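Secretion protein Snm4 (Mycobacterium xenopi, PDB 7B7J) is a component of the ESX-5 type VII secretion system, represented here by its cytosolic ubiquitin-like domain, and probably helps to build or support the membrane pore complex. Local coordinates at residues A[22-27]-A[97-102]; A[70-75]-A[103-108]. All coordinates share one frame; numbering follows the deposited sequence.

Contact 1: residues A[22-27]-A[97-102]; sequences VVAIMA and GDRLWL
Ala-24 and Met-26 of 22-27 bind the backbone of Asp-98 and Leu-100 in the central parallel pairing of a ubiquitin-like beta-grasp fold, where the strands that come first and last in the chain run side by side at the middle of the sheet. Their local axes approach to 4.7 Å and diverge by 31°, evidence of a twisted parallel pair. Backbone bonds alternate in direction: Ala-24 N donates to Asp-98 O, Leu-100 N to Ala-24 O (2.9 Å), Met-26 N to Leu-100 O, and Leu-102 N to Met-26 O (3.1 Å). Gly-97 N extends the series to Val-22 O. A water donates to both Met-26 O and Leu-102 O, bridging the far end.

Apolar side chains meet on the face turned to helix 42-60. There Ile-25 CD1 lies 4.1 Å from Leu-100 CB, and CG2 of the same isoleucine approaches Leu-102 CB, while Ile-25 itself reaches Leu-49 of the helix.

On the other face Met-26 lies alongside Trp-101. Its CB sits over the indole five-membered ring, 3.7 Å from the centroid and 14° off the normal, a CH-pi contact; chi1 (-52°) sets CG anti to the carbonyl carbon and over the same face. The bend at chi2 carries the sulfur to Arg-99, whose NH2 is hydrogen-bonded to Gln-31. Met-26 SD lies 3.8 Å from Arg-99 CD and near the plane of the guanidinium, at its edge.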
loop_
_atom_site.group_PDB
_atom_site.type_symbol
_atom_site.label_atom_id
_atom_site.label_comp_id
_atom_site.label_asym_id
_atom_site.label_seq_id
_atom_site.Cartn_x
_atom_site.Cartn_y
_atom_site.Cartn_z
ATOM N N VAL A 22 -5.431 -7.994 8.005
ATOM C CA VAL A 22 -3.979 -8.204 8.085
ATOM C C VAL A 22 -3.461 -8.454 6.634
ATOM O O VAL A 22 -3.818 -9.497 6.017
ATOM C CB VAL A 22 -3.770 -9.448 8.979
ATOM C CG1 VAL A 22 -2.234 -9.775 9.021
ATOM C CG2 VAL A 22 -4.353 -9.249 10.358
ATOM N N VAL A 23 -2.600 -7.531 6.171
ATOM C CA VAL A 23 -2.185 -7.525 4.783
ATOM C C VAL A 23 -0.688 -7.565 4.760
ATOM O O VAL A 23 -0.109 -6.919 5.572
ATOM C CB VAL A 23 -2.835 -6.384 4.078
ATOM C CG1 VAL A 23 -4.323 -6.196 4.234
ATOM C CG2 VAL A 23 -2.365 -5.063 4.403
ATOM N N ALA A 24 -0.180 -8.115 3.708
ATOM C CA ALA A 24 1.245 -8.062 3.398
ATOM C C ALA A 24 1.496 -6.965 2.321
ATOM O O ALA A 24 0.776 -7.035 1.309
ATOM C CB ALA A 24 1.596 -9.362 2.929
ATOM N N ILE A 25 2.284 -5.964 2.656
ATOM C CA ILE A 25 2.669 -4.878 1.733
ATOM C C ILE A 25 4.069 -5.102 1.146
ATOM O O ILE A 25 5.008 -5.334 1.978
ATOM C CB ILE A 25 2.501 -3.474 2.383
ATOM C CG1 ILE A 25 1.125 -3.373 3.006
ATOM C CG2 ILE A 25 2.788 -2.426 1.380
ATOM C CD1 ILE A 25 0.002 -3.298 2.036
ATOM N N MET A 26 4.164 -5.171 -0.185
ATOM C CA MET A 26 5.512 -5.300 -0.750
ATOM C C MET A 26 5.952 -3.871 -1.085
ATOM O O MET A 26 5.258 -3.198 -1.930
ATOM C CB MET A 26 5.510 -6.226 -1.929
ATOM C CG MET A 26 4.919 -7.512 -1.696
ATOM S SD MET A 26 5.989 -8.476 -0.546
ATOM C CE MET A 26 7.564 -8.573 -1.296
ATOM N N ALA A 27 7.203 -3.501 -0.718
ATOM C CA ALA A 27 7.761 -2.184 -1.109
ATOM C C ALA A 27 9.213 -2.400 -1.287
ATOM O O ALA A 27 9.849 -2.957 -0.354
ATOM C CB ALA A 27 7.580 -1.179 0.035
ATOM N N GLY A 97 -4.262 -11.920 5.044
ATOM C CA GLY A 97 -3.206 -12.696 4.379
ATOM C C GLY A 97 -2.942 -12.245 2.919
ATOM O O GLY A 97 -1.935 -12.719 2.328
ATOM N N ASP A 98 -3.827 -11.495 2.309
ATOM C CA ASP A 98 -3.649 -10.910 0.952
ATOM C C ASP A 98 -2.384 -10.102 0.944
ATOM O O ASP A 98 -2.009 -9.391 1.887
ATOM C CB ASP A 98 -4.917 -10.345 0.389
ATOM C CG ASP A 98 -6.008 -11.361 -0.029
ATOM O OD1 ASP A 98 -5.763 -12.553 -0.011
ATOM O OD2 ASP A 98 -7.075 -10.938 -0.270
ATOM N N ARG A 99 -1.772 -9.974 -0.304
ATOM C CA ARG A 99 -0.559 -9.261 -0.495
ATOM C C ARG A 99 -0.828 -8.182 -1.619
ATOM O O ARG A 99 -1.467 -8.504 -2.669
ATOM C CB ARG A 99 0.570 -10.171 -1.005
ATOM C CG ARG A 99 1.896 -9.555 -1.143
ATOM C CD ARG A 99 2.917 -10.611 -1.414
ATOM N NE ARG A 99 3.207 -11.437 -0.156
ATOM C CZ ARG A 99 2.692 -12.589 0.148
ATOM N NH1 ARG A 99 2.180 -13.308 -0.819
ATOM N NH2 ARG A 99 2.879 -13.046 1.378
ATOM N N LEU A 100 -0.322 -6.985 -1.348
ATOM C CA LEU A 100 -0.462 -5.772 -2.220
ATOM C C LEU A 100 0.904 -5.146 -2.454
ATOM O O LEU A 100 1.739 -5.212 -1.574
ATOM C CB LEU A 100 -1.376 -4.769 -1.527
ATOM C CG LEU A 100 -2.794 -5.163 -1.192
ATOM C CD1 LEU A 100 -3.459 -3.995 -0.459
ATOM C CD2 LEU A 100 -3.487 -5.626 -2.481
ATOM N N TRP A 101 1.148 -4.582 -3.620
ATOM C CA TRP A 101 2.368 -3.905 -3.977
ATOM C C TRP A 101 2.111 -2.390 -3.985
ATOM O O TRP A 101 1.239 -1.926 -4.562
ATOM C CB TRP A 101 2.871 -4.407 -5.310
ATOM C CG TRP A 101 3.586 -5.754 -5.251
ATOM C CD1 TRP A 101 4.914 -5.939 -5.508
ATOM C CD2 TRP A 101 3.009 -7.098 -5.147
ATOM N NE1 TRP A 101 5.275 -7.253 -5.427
ATOM C CE2 TRP A 101 4.127 -8.020 -5.209
ATOM C CE3 TRP A 101 1.663 -7.561 -5.013
ATOM C CZ2 TRP A 101 3.919 -9.433 -5.156
ATOM C CZ3 TRP A 101 1.485 -8.933 -4.884
ATOM C CH2 TRP A 101 2.574 -9.782 -4.975
ATOM N N LEU A 102 2.923 -1.705 -3.226
ATOM C CA LEU A 102 2.799 -0.236 -3.189
ATOM C C LEU A 102 3.641 0.304 -4.302
ATOM O O LEU A 102 4.908 0.068 -4.326
ATOM C CB LEU A 102 3.244 0.208 -1.797
ATOM C CG LEU A 102 3.182 1.722 -1.552
ATOM C CD1 LEU A 102 1.782 2.317 -1.713
ATOM C CD2 LEU A 102 3.735 1.931 -0.117
HETATM O O HOH W 1 6.359 -2.757 -4.622
#

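Contact 2: residues A[70-75]-A[103-108]; sequences RGRWML and KFLEDT
Arg-72 and Leu-105 exchange two backbone hydrogen bonds at the middle of an antiparallel pairing whose local axes come within 4.3 Å and make an angle of 158°. Leu-105 N gives to Arg-72 O at 2.8 Å, nearly straight at hydrogen, and Arg-72 N returns the bond to Leu-105 O. Met-74 and Lys-103 form the next hydrogen-bonded pair, again with a bond each way. Between them Trp-73 faces Phe-104 in a non-hydrogen-bonded pair. At Gly-71 the strands draw close: its CA is 3.0 Å from Leu-105 O, leaving no room there for a CB.

The aromatic pair lies on the face turned to helix 42-60, where Trp-73 also meets Ile-46 and Leu-50. In this beta-grasp sheet, 70-76 is an outermost strand and 99-107 is its inner neighbour, so the tryptophan joins the sheet's margin to the helix packed across it. Phe-104 CB stands over the indole six-membered ring, 3.5 Å from the centroid and 8° off the normal. The phenyl presents its edge to the indole face, with planes at 53° and CD1 3.6 Å from Trp-73 NE1. Having CG anti to the backbone N sends this ring along the neighbouring strand, bringing Phe-104 CE1 to 3.4 Å from Gly-71 C.

On the opposite face Met-74 crosses toward Leu-105. The bend at its chi3 brings the terminal methyl, CE, to 3.8 Å from Leu-105 CB, while Leu-105 CD2 lies beside Arg-72 NH2.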
loop_
_atom_site.group_PDB
_atom_site.type_symbol
_atom_site.label_atom_id
_atom_site.label_comp_id
_atom_site.label_asym_id
_atom_site.label_seq_id
_atom_site.Cartn_x
_atom_site.Cartn_y
_atom_site.Cartn_z
ATOM N N ARG A 70 6.049 13.742 -11.204
ATOM C CA ARG A 70 4.639 13.874 -10.801
ATOM C C ARG A 70 4.012 12.505 -10.979
ATOM O O ARG A 70 4.544 11.749 -11.784
ATOM C CB ARG A 70 3.922 14.863 -11.718
ATOM C CG ARG A 70 4.403 16.299 -11.585
ATOM C CD ARG A 70 3.704 17.243 -12.544
ATOM N NE ARG A 70 4.192 18.599 -12.349
ATOM C CZ ARG A 70 5.302 19.086 -12.886
ATOM N NH1 ARG A 70 6.065 18.319 -13.645
ATOM N NH2 ARG A 70 5.648 20.338 -12.657
ATOM N N GLY A 71 2.959 12.205 -10.223
ATOM C CA GLY A 71 2.218 10.925 -10.405
ATOM C C GLY A 71 1.604 10.448 -9.079
ATOM O O GLY A 71 1.325 11.294 -8.210
ATOM N N ARG A 72 1.233 9.182 -8.971
ATOM C CA ARG A 72 0.233 8.762 -7.995
ATOM C C ARG A 72 0.718 7.483 -7.367
ATOM O O ARG A 72 1.147 6.590 -8.116
ATOM C CB ARG A 72 -1.143 8.571 -8.621
ATOM C CG ARG A 72 -1.688 9.857 -9.294
ATOM C CD ARG A 72 -3.083 9.852 -9.945
ATOM N NE ARG A 72 -2.669 9.399 -11.221
ATOM C CZ ARG A 72 -2.506 8.137 -11.538
ATOM N NH1 ARG A 72 -2.898 7.154 -10.721
ATOM N NH2 ARG A 72 -1.939 7.890 -12.704
ATOM N N TRP A 73 0.647 7.383 -6.067
ATOM C CA TRP A 73 0.974 6.147 -5.329
ATOM C C TRP A 73 -0.287 5.302 -5.313
ATOM O O TRP A 73 -1.361 5.914 -5.212
ATOM C CB TRP A 73 1.404 6.466 -3.894
ATOM C CG TRP A 73 2.865 6.844 -3.737
ATOM C CD1 TRP A 73 3.355 8.089 -3.544
ATOM C CD2 TRP A 73 4.010 5.968 -3.945
ATOM N NE1 TRP A 73 4.719 8.073 -3.529
ATOM C CE2 TRP A 73 5.156 6.859 -3.833
ATOM C CE3 TRP A 73 4.208 4.604 -4.066
ATOM C CZ2 TRP A 73 6.450 6.401 -3.942
ATOM C CZ3 TRP A 73 5.523 4.141 -4.219
ATOM C CH2 TRP A 73 6.601 5.086 -4.288
ATOM N N MET A 74 -0.152 3.999 -5.559
ATOM C CA MET A 74 -1.303 3.081 -5.619
ATOM C C MET A 74 -0.955 1.737 -4.965
ATOM O O MET A 74 0.228 1.409 -4.881
ATOM C CB MET A 74 -1.769 3.051 -7.071
ATOM C CG MET A 74 -0.695 2.576 -7.883
ATOM S SD MET A 74 -1.123 2.534 -9.760
ATOM C CE MET A 74 -1.600 4.211 -9.988
ATOM N N LEU A 75 -1.959 1.112 -4.425
ATOM C CA LEU A 75 -1.865 -0.279 -3.996
ATOM C C LEU A 75 -2.331 -1.218 -5.102
ATOM O O LEU A 75 -3.472 -1.041 -5.522
ATOM C CB LEU A 75 -2.609 -0.568 -2.709
ATOM C CG LEU A 75 -1.954 0.131 -1.536
ATOM C CD1 LEU A 75 -3.132 0.078 -0.464
ATOM C CD2 LEU A 75 -0.693 -0.597 -1.074
ATOM N N LYS A 103 3.069 1.020 -5.303
ATOM C CA LYS A 103 3.780 1.305 -6.517
ATOM C C LYS A 103 3.478 2.808 -6.840
ATOM O O LYS A 103 2.425 3.282 -6.565
ATOM C CB LYS A 103 3.206 0.442 -7.681
ATOM C CG LYS A 103 3.520 -1.030 -7.628
ATOM C CD LYS A 103 3.170 -1.853 -8.728
ATOM C CE LYS A 103 4.299 -1.863 -9.749
ATOM N NZ LYS A 103 3.767 -2.169 -11.107
ATOM N N PHE A 104 4.376 3.441 -7.517
ATOM C CA PHE A 104 4.269 4.856 -7.937
ATOM C C PHE A 104 4.091 4.869 -9.429
ATOM O O PHE A 104 4.860 4.326 -10.141
ATOM C CB PHE A 104 5.473 5.697 -7.530
ATOM C CG PHE A 104 5.377 7.177 -7.792
ATOM C CD1 PHE A 104 4.476 8.009 -7.139
ATOM C CD2 PHE A 104 6.040 7.740 -8.856
ATOM C CE1 PHE A 104 4.298 9.348 -7.393
ATOM C CE2 PHE A 104 5.883 9.096 -9.138
ATOM C CZ PHE A 104 4.989 9.914 -8.432
ATOM N N LEU A 105 3.080 5.536 -9.882
ATOM C CA LEU A 105 2.959 5.684 -11.315
ATOM C C LEU A 105 3.250 7.094 -11.744
ATOM O O LEU A 105 2.544 8.027 -11.277
ATOM C CB LEU A 105 1.590 5.211 -11.711
ATOM C CG LEU A 105 1.491 5.321 -13.250
ATOM C CD1 LEU A 105 2.698 4.790 -14.040
ATOM C CD2 LEU A 105 0.284 4.544 -13.683
ATOM N N GLU A 106 4.297 7.377 -12.438
ATOM C CA GLU A 106 4.903 8.631 -12.834
ATOM C C GLU A 106 3.920 9.200 -13.877
ATOM O O GLU A 106 3.319 8.446 -14.650
ATOM C CB GLU A 106 6.296 8.490 -13.494
ATOM C CG GLU A 106 6.966 9.825 -13.847
ATOM C CD GLU A 106 8.363 9.740 -14.458
ATOM O OE1 GLU A 106 8.828 8.581 -14.656
ATOM O OE2 GLU A 106 9.023 10.767 -14.609
ATOM N N ASP A 107 3.747 10.330 -13.840
ATOM C CA ASP A 107 2.941 10.841 -14.974
ATOM C C ASP A 107 3.908 11.425 -15.999
ATOM O O ASP A 107 4.771 12.194 -15.564
ATOM C CB ASP A 107 1.936 11.909 -14.593
ATOM C CG ASP A 107 1.156 12.136 -15.867
ATOM O OD1 ASP A 107 0.347 11.231 -16.147
ATOM O OD2 ASP A 107 1.511 13.052 -16.646
ATOM N N THR A 108 3.829 11.154 -17.292
ATOM C CA THR A 108 5.020 11.466 -18.183
ATOM C C THR A 108 4.835 12.592 -19.242
ATOM O O THR A 108 3.873 12.647 -19.965
ATOM C CB THR A 108 5.358 10.111 -18.798
ATOM O OG1 THR A 108 4.128 9.594 -19.332
ATOM C CG2 THR A 108 5.839 8.981 -17.895
#

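In the fold
From the N terminus, strand 20-27 supplies the first half of contact 1; the chain then forms strand 30-37, helix 42-60 and strand 70-76, which opens contact 2. Strand 99-107 completes both, so contact 1 closes a loop of 69 intervening residues and contact 2 one of 27. Their segments alternate along the sequence, making the loops cross. Contact 1 gives the early part of strand 99-107 a parallel neighbour and contact 2 gives its later part an antiparallel one, joining three adjacent strands. Their centres are about 17 Å apart, yet they meet where Leu-102 CG packs 4.0 Å from Trp-73 CE3.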